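Local coordinates for mandelate racemase/muconate lactonizing protein (Thermobispora bispora, PDB 3VC5) that probably catalyses the magnesium-dependent dehydration of D-glucarate to 5-dehydro-4-deoxy-D-glucarate, as a member of the mandelate racemase/muconate lactonizing enzyme family, at residues Met23-Asp37 with Pro49-Gly63. Residues are numbered along the deposited sequence; the frame is centred on the assembly and turned at random.
Sequences MLIREVRVTPVAFRD and PWALRTIVEVVTDEG
The Arg29 guanidinium lies with one face against Val59, whose CG2 sits over its centre, 3.7 Å from Arg29 CZ. Two carboxylate oxygens meet the Arg29 edge in plane: Glu57 OE1 bonds Arg29 NH1 at 2.9 Å, and Glu27 OE1 bonds Arg29 NE at 3.2 Å. Both oxygens are approached from above their own carboxylate planes. The two salt bridges fix the rotation of the guanidinium. Arg26 adds a longer one to Glu27, and Arg403 takes the other oxygen of Glu57. Val59 CG1 covers a face of the Arg26 guanidinium, off centre, so this valine is shared by two arginines.

Further along, the Phe35 ring has Ala51 O over the centre of one face. Arg53 CG abuts the edge of the ring, 3.3 Å from Phe35 CE2. Phe35 CG stands between its own backbone N and carbonyl carbon (chi1 47°), which folds the ring back over Ala51. Arg53 then bends away to Glu69 and Ser346.

The other face of the sheet is mostly apolar between Val28 and Thr54. Val28 CG1 meets Val56 CG1, and Val30 CG1 presses on Thr54 CG2 at a tight 3.4 Å. Thr54 OG1 bonds to Tyr71 O. Helices 74-85 and 123-146 pack on this side.

Paired backbone bonds run from Glu27-Val59 to Phe35-Ala51. Val59 O accepts from both Arg26 N (2.8 Å) and Glu27 N (3.2 Å). This is a classic beta bulge.

Within this chain, strand 25-36 is an outer strand and 50-60 the central one of a three-stranded antiparallel sheet completed by 65-71. Such a sheet, backed by helices, is typical of the N-terminal capping domain of the enolase superfamily.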
# COMPACT_ATOMS: atom_id res chain seq x y z
N MET A 23 3.31 23.68 8.83
CA MET A 23 2.21 22.97 9.57
C MET A 23 2.76 22.04 10.64
O MET A 23 2.45 20.82 10.71
CB MET A 23 1.31 22.20 8.61
CG MET A 23 0.65 23.10 7.59
SD MET A 23 -1.08 22.68 7.46
CE MET A 23 -1.67 23.23 9.05
N LEU A 24 3.55 22.63 11.51
CA LEU A 24 4.18 21.93 12.61
C LEU A 24 3.17 21.74 13.73
O LEU A 24 2.30 22.61 13.96
CB LEU A 24 5.38 22.74 13.11
CG LEU A 24 6.50 22.99 12.08
CD1 LEU A 24 7.68 23.68 12.74
CD2 LEU A 24 6.94 21.67 11.42
N ILE A 25 3.26 20.60 14.40
CA ILE A 25 2.44 20.34 15.56
C ILE A 25 2.92 21.24 16.72
O ILE A 25 4.10 21.24 17.06
CB ILE A 25 2.56 18.85 15.96
CG1 ILE A 25 1.92 17.97 14.89
CG2 ILE A 25 1.97 18.59 17.34
CD1 ILE A 25 2.30 16.48 15.07
N ARG A 26 1.99 21.99 17.30
CA ARG A 26 2.25 22.84 18.47
C ARG A 26 1.95 22.08 19.76
O ARG A 26 2.73 22.14 20.73
CB ARG A 26 1.39 24.11 18.43
CG ARG A 26 1.73 25.11 19.55
CD ARG A 26 0.51 25.91 20.01
NE ARG A 26 -0.27 26.44 18.90
CZ ARG A 26 -1.59 26.66 18.93
NH1 ARG A 26 -2.21 27.15 17.87
NH2 ARG A 26 -2.29 26.38 20.03
N GLU A 27 0.83 21.35 19.78
CA GLU A 27 0.45 20.64 21.00
C GLU A 27 -0.45 19.45 20.64
O GLU A 27 -1.08 19.43 19.57
CB GLU A 27 -0.21 21.56 22.05
CG GLU A 27 -1.66 21.84 21.80
CD GLU A 27 -2.30 22.77 22.84
OE1 GLU A 27 -2.78 22.30 23.90
OE2 GLU A 27 -2.34 23.99 22.58
N VAL A 28 -0.50 18.47 21.53
CA VAL A 28 -1.32 17.28 21.30
C VAL A 28 -2.05 17.02 22.61
O VAL A 28 -1.41 16.80 23.66
CB VAL A 28 -0.48 16.05 20.89
CG1 VAL A 28 -1.42 14.86 20.61
CG2 VAL A 28 0.34 16.38 19.63
N ARG A 29 -3.37 17.14 22.58
CA ARG A 29 -4.19 16.99 23.77
C ARG A 29 -4.68 15.56 23.82
O ARG A 29 -5.18 15.04 22.83
CB ARG A 29 -5.38 17.94 23.68
CG ARG A 29 -4.94 19.39 23.50
CD ARG A 29 -6.13 20.28 23.04
NE ARG A 29 -5.70 21.67 22.89
CZ ARG A 29 -6.35 22.60 22.21
NH1 ARG A 29 -7.48 22.30 21.55
NH2 ARG A 29 -5.87 23.84 22.15
N VAL A 30 -4.52 14.92 24.97
CA VAL A 30 -4.90 13.53 25.13
C VAL A 30 -5.90 13.42 26.26
O VAL A 30 -5.61 13.82 27.39
CB VAL A 30 -3.66 12.64 25.45
CG1 VAL A 30 -4.12 11.18 25.67
CG2 VAL A 30 -2.63 12.73 24.31
N THR A 31 -7.10 12.91 25.95
CA THR A 31 -8.21 12.86 26.90
C THR A 31 -8.86 11.49 27.01
O THR A 31 -9.54 11.05 26.07
CB THR A 31 -9.30 13.89 26.50
OG1 THR A 31 -8.67 15.16 26.28
CG2 THR A 31 -10.37 14.03 27.61
N PRO A 32 -8.66 10.80 28.15
CA PRO A 32 -9.36 9.52 28.28
C PRO A 32 -10.84 9.78 28.57
O PRO A 32 -11.18 10.74 29.27
CB PRO A 32 -8.65 8.86 29.47
CG PRO A 32 -8.18 10.06 30.35
CD PRO A 32 -7.86 11.16 29.35
N VAL A 33 -11.70 8.91 28.04
CA VAL A 33 -13.16 9.06 28.20
C VAL A 33 -13.76 7.71 28.53
O VAL A 33 -13.14 6.64 28.23
CB VAL A 33 -13.84 9.61 26.91
CG1 VAL A 33 -13.38 11.04 26.62
CG2 VAL A 33 -13.59 8.68 25.70
N ALA A 34 -14.92 7.72 29.17
CA ALA A 34 -15.67 6.48 29.40
C ALA A 34 -17.11 6.73 29.02
O ALA A 34 -17.62 7.86 29.22
CB ALA A 34 -15.58 6.01 30.85
N PHE A 35 -17.77 5.70 28.49
CA PHE A 35 -19.19 5.85 28.13
C PHE A 35 -19.92 4.53 28.38
O PHE A 35 -19.27 3.49 28.56
CB PHE A 35 -19.33 6.34 26.68
CG PHE A 35 -18.47 5.57 25.71
CD1 PHE A 35 -18.95 4.37 25.14
CD2 PHE A 35 -17.21 6.06 25.33
CE1 PHE A 35 -18.13 3.63 24.23
CE2 PHE A 35 -16.41 5.36 24.44
CZ PHE A 35 -16.87 4.14 23.88
N ARG A 36 -21.25 4.57 28.45
CA ARG A 36 -22.05 3.42 28.86
C ARG A 36 -22.08 2.37 27.76
O ARG A 36 -22.16 2.72 26.55
CB ARG A 36 -23.48 3.87 29.18
CG ARG A 36 -23.53 4.78 30.39
CD ARG A 36 -24.95 5.29 30.69
NE ARG A 36 -25.59 5.85 29.49
CZ ARG A 36 -25.46 7.11 29.07
NH1 ARG A 36 -24.72 7.98 29.76
NH2 ARG A 36 -26.08 7.51 27.97
N ASP A 37 -22.05 1.10 28.17
CA ASP A 37 -22.10 -0.01 27.22
C ASP A 37 -23.02 -1.06 27.84
O ASP A 37 -22.91 -1.33 29.02
CB ASP A 37 -20.69 -0.63 27.12
CG ASP A 37 -20.49 -1.44 25.84
OD1 ASP A 37 -21.23 -1.25 24.86
OD2 ASP A 37 -19.54 -2.25 25.80
N PRO A 49 -19.83 -2.22 32.29
CA PRO A 49 -20.82 -1.15 32.11
C PRO A 49 -20.26 0.15 31.49
O PRO A 49 -21.03 1.00 31.01
CB PRO A 49 -21.32 -0.86 33.54
CG PRO A 49 -20.81 -1.95 34.39
CD PRO A 49 -19.66 -2.64 33.69
N TRP A 50 -18.95 0.31 31.56
CA TRP A 50 -18.25 1.43 30.92
C TRP A 50 -17.25 0.89 29.92
O TRP A 50 -16.48 -0.04 30.25
CB TRP A 50 -17.49 2.27 31.94
CG TRP A 50 -18.37 2.89 32.98
CD1 TRP A 50 -18.57 2.44 34.27
CD2 TRP A 50 -19.18 4.07 32.84
NE1 TRP A 50 -19.45 3.28 34.93
CE2 TRP A 50 -19.83 4.28 34.08
CE3 TRP A 50 -19.41 4.97 31.79
CZ2 TRP A 50 -20.71 5.35 34.28
CZ3 TRP A 50 -20.27 6.03 31.99
CH2 TRP A 50 -20.91 6.22 33.24
N ALA A 51 -17.24 1.47 28.72
CA ALA A 51 -16.19 1.23 27.73
C ALA A 51 -15.27 2.46 27.75
O ALA A 51 -15.73 3.58 27.98
CB ALA A 51 -16.79 1.02 26.34
N LEU A 52 -13.97 2.23 27.56
CA LEU A 52 -12.97 3.30 27.64
C LEU A 52 -12.45 3.62 26.23
O LEU A 52 -12.30 2.73 25.38
CB LEU A 52 -11.78 2.79 28.46
CG LEU A 52 -12.12 2.23 29.86
CD1 LEU A 52 -10.86 1.75 30.58
CD2 LEU A 52 -12.88 3.25 30.71
N ARG A 53 -12.08 4.88 26.01
CA ARG A 53 -11.40 5.32 24.78
C ARG A 53 -10.46 6.44 25.16
O ARG A 53 -10.59 7.04 26.25
CB ARG A 53 -12.38 5.83 23.70
CG ARG A 53 -13.37 4.78 23.18
CD ARG A 53 -12.71 3.66 22.41
NE ARG A 53 -12.58 3.94 20.97
CZ ARG A 53 -12.05 3.06 20.11
NH1 ARG A 53 -11.63 1.88 20.56
NH2 ARG A 53 -11.92 3.36 18.81
N THR A 54 -9.57 6.78 24.23
CA THR A 54 -8.71 7.95 24.40
C THR A 54 -8.94 8.82 23.18
O THR A 54 -8.86 8.34 22.02
CB THR A 54 -7.21 7.55 24.47
OG1 THR A 54 -7.02 6.67 25.56
CG2 THR A 54 -6.35 8.80 24.68
N ILE A 55 -9.30 10.06 23.44
CA ILE A 55 -9.44 11.04 22.37
C ILE A 55 -8.16 11.85 22.23
O ILE A 55 -7.61 12.34 23.22
CB ILE A 55 -10.64 11.97 22.66
CG1 ILE A 55 -11.88 11.12 22.93
CG2 ILE A 55 -10.82 12.98 21.53
CD1 ILE A 55 -12.29 10.16 21.85
N VAL A 56 -7.71 12.00 21.00
CA VAL A 56 -6.52 12.81 20.74
C VAL A 56 -6.86 14.00 19.86
O VAL A 56 -7.57 13.87 18.86
CB VAL A 56 -5.44 11.93 20.01
CG1 VAL A 56 -4.29 12.79 19.47
CG2 VAL A 56 -4.95 10.84 20.95
N GLU A 57 -6.34 15.18 20.22
CA GLU A 57 -6.52 16.34 19.37
C GLU A 57 -5.18 16.98 19.09
O GLU A 57 -4.49 17.42 20.03
CB GLU A 57 -7.48 17.37 20.04
CG GLU A 57 -7.78 18.56 19.11
CD GLU A 57 -8.76 19.56 19.69
OE1 GLU A 57 -8.79 19.75 20.94
OE2 GLU A 57 -9.51 20.16 18.88
N VAL A 58 -4.79 17.01 17.81
CA VAL A 58 -3.52 17.58 17.40
C VAL A 58 -3.79 19.00 16.96
O VAL A 58 -4.75 19.25 16.23
CB VAL A 58 -2.89 16.75 16.21
CG1 VAL A 58 -1.65 17.48 15.65
CG2 VAL A 58 -2.53 15.33 16.68
N VAL A 59 -2.95 19.93 17.40
CA VAL A 59 -3.12 21.35 17.07
C VAL A 59 -1.82 21.85 16.43
O VAL A 59 -0.74 21.70 17.01
CB VAL A 59 -3.41 22.21 18.31
CG1 VAL A 59 -3.83 23.61 17.90
CG2 VAL A 59 -4.51 21.55 19.19
N THR A 60 -1.93 22.43 15.25
CA THR A 60 -0.78 23.02 14.57
C THR A 60 -0.45 24.41 15.09
O THR A 60 -1.24 25.05 15.81
CB THR A 60 -0.99 23.11 13.04
OG1 THR A 60 -1.96 24.12 12.75
CG2 THR A 60 -1.48 21.76 12.48
N ASP A 61 0.73 24.88 14.68
CA ASP A 61 1.20 26.21 15.08
C ASP A 61 0.20 27.29 14.68
O ASP A 61 0.07 28.30 15.36
CB ASP A 61 2.55 26.51 14.44
CG ASP A 61 3.72 25.92 15.22
OD1 ASP A 61 3.57 25.63 16.43
OD2 ASP A 61 4.80 25.77 14.62
N GLU A 62 -0.51 27.07 13.59
CA GLU A 62 -1.49 28.05 13.14
C GLU A 62 -2.92 27.77 13.62
O GLU A 62 -3.86 28.45 13.23
CB GLU A 62 -1.43 28.17 11.62
CG GLU A 62 -0.00 28.26 11.10
CD GLU A 62 0.18 29.40 10.11
OE1 GLU A 62 0.67 30.47 10.53
OE2 GLU A 62 -0.17 29.23 8.93
N GLY A 63 -3.08 26.76 14.47
CA GLY A 63 -4.36 26.54 15.16
C GLY A 63 -5.33 25.59 14.45
O GLY A 63 -6.49 25.48 14.83
O HOH W 1 5.82 23.64 17.03
O HOH W 2 -8.11 15.43 23.69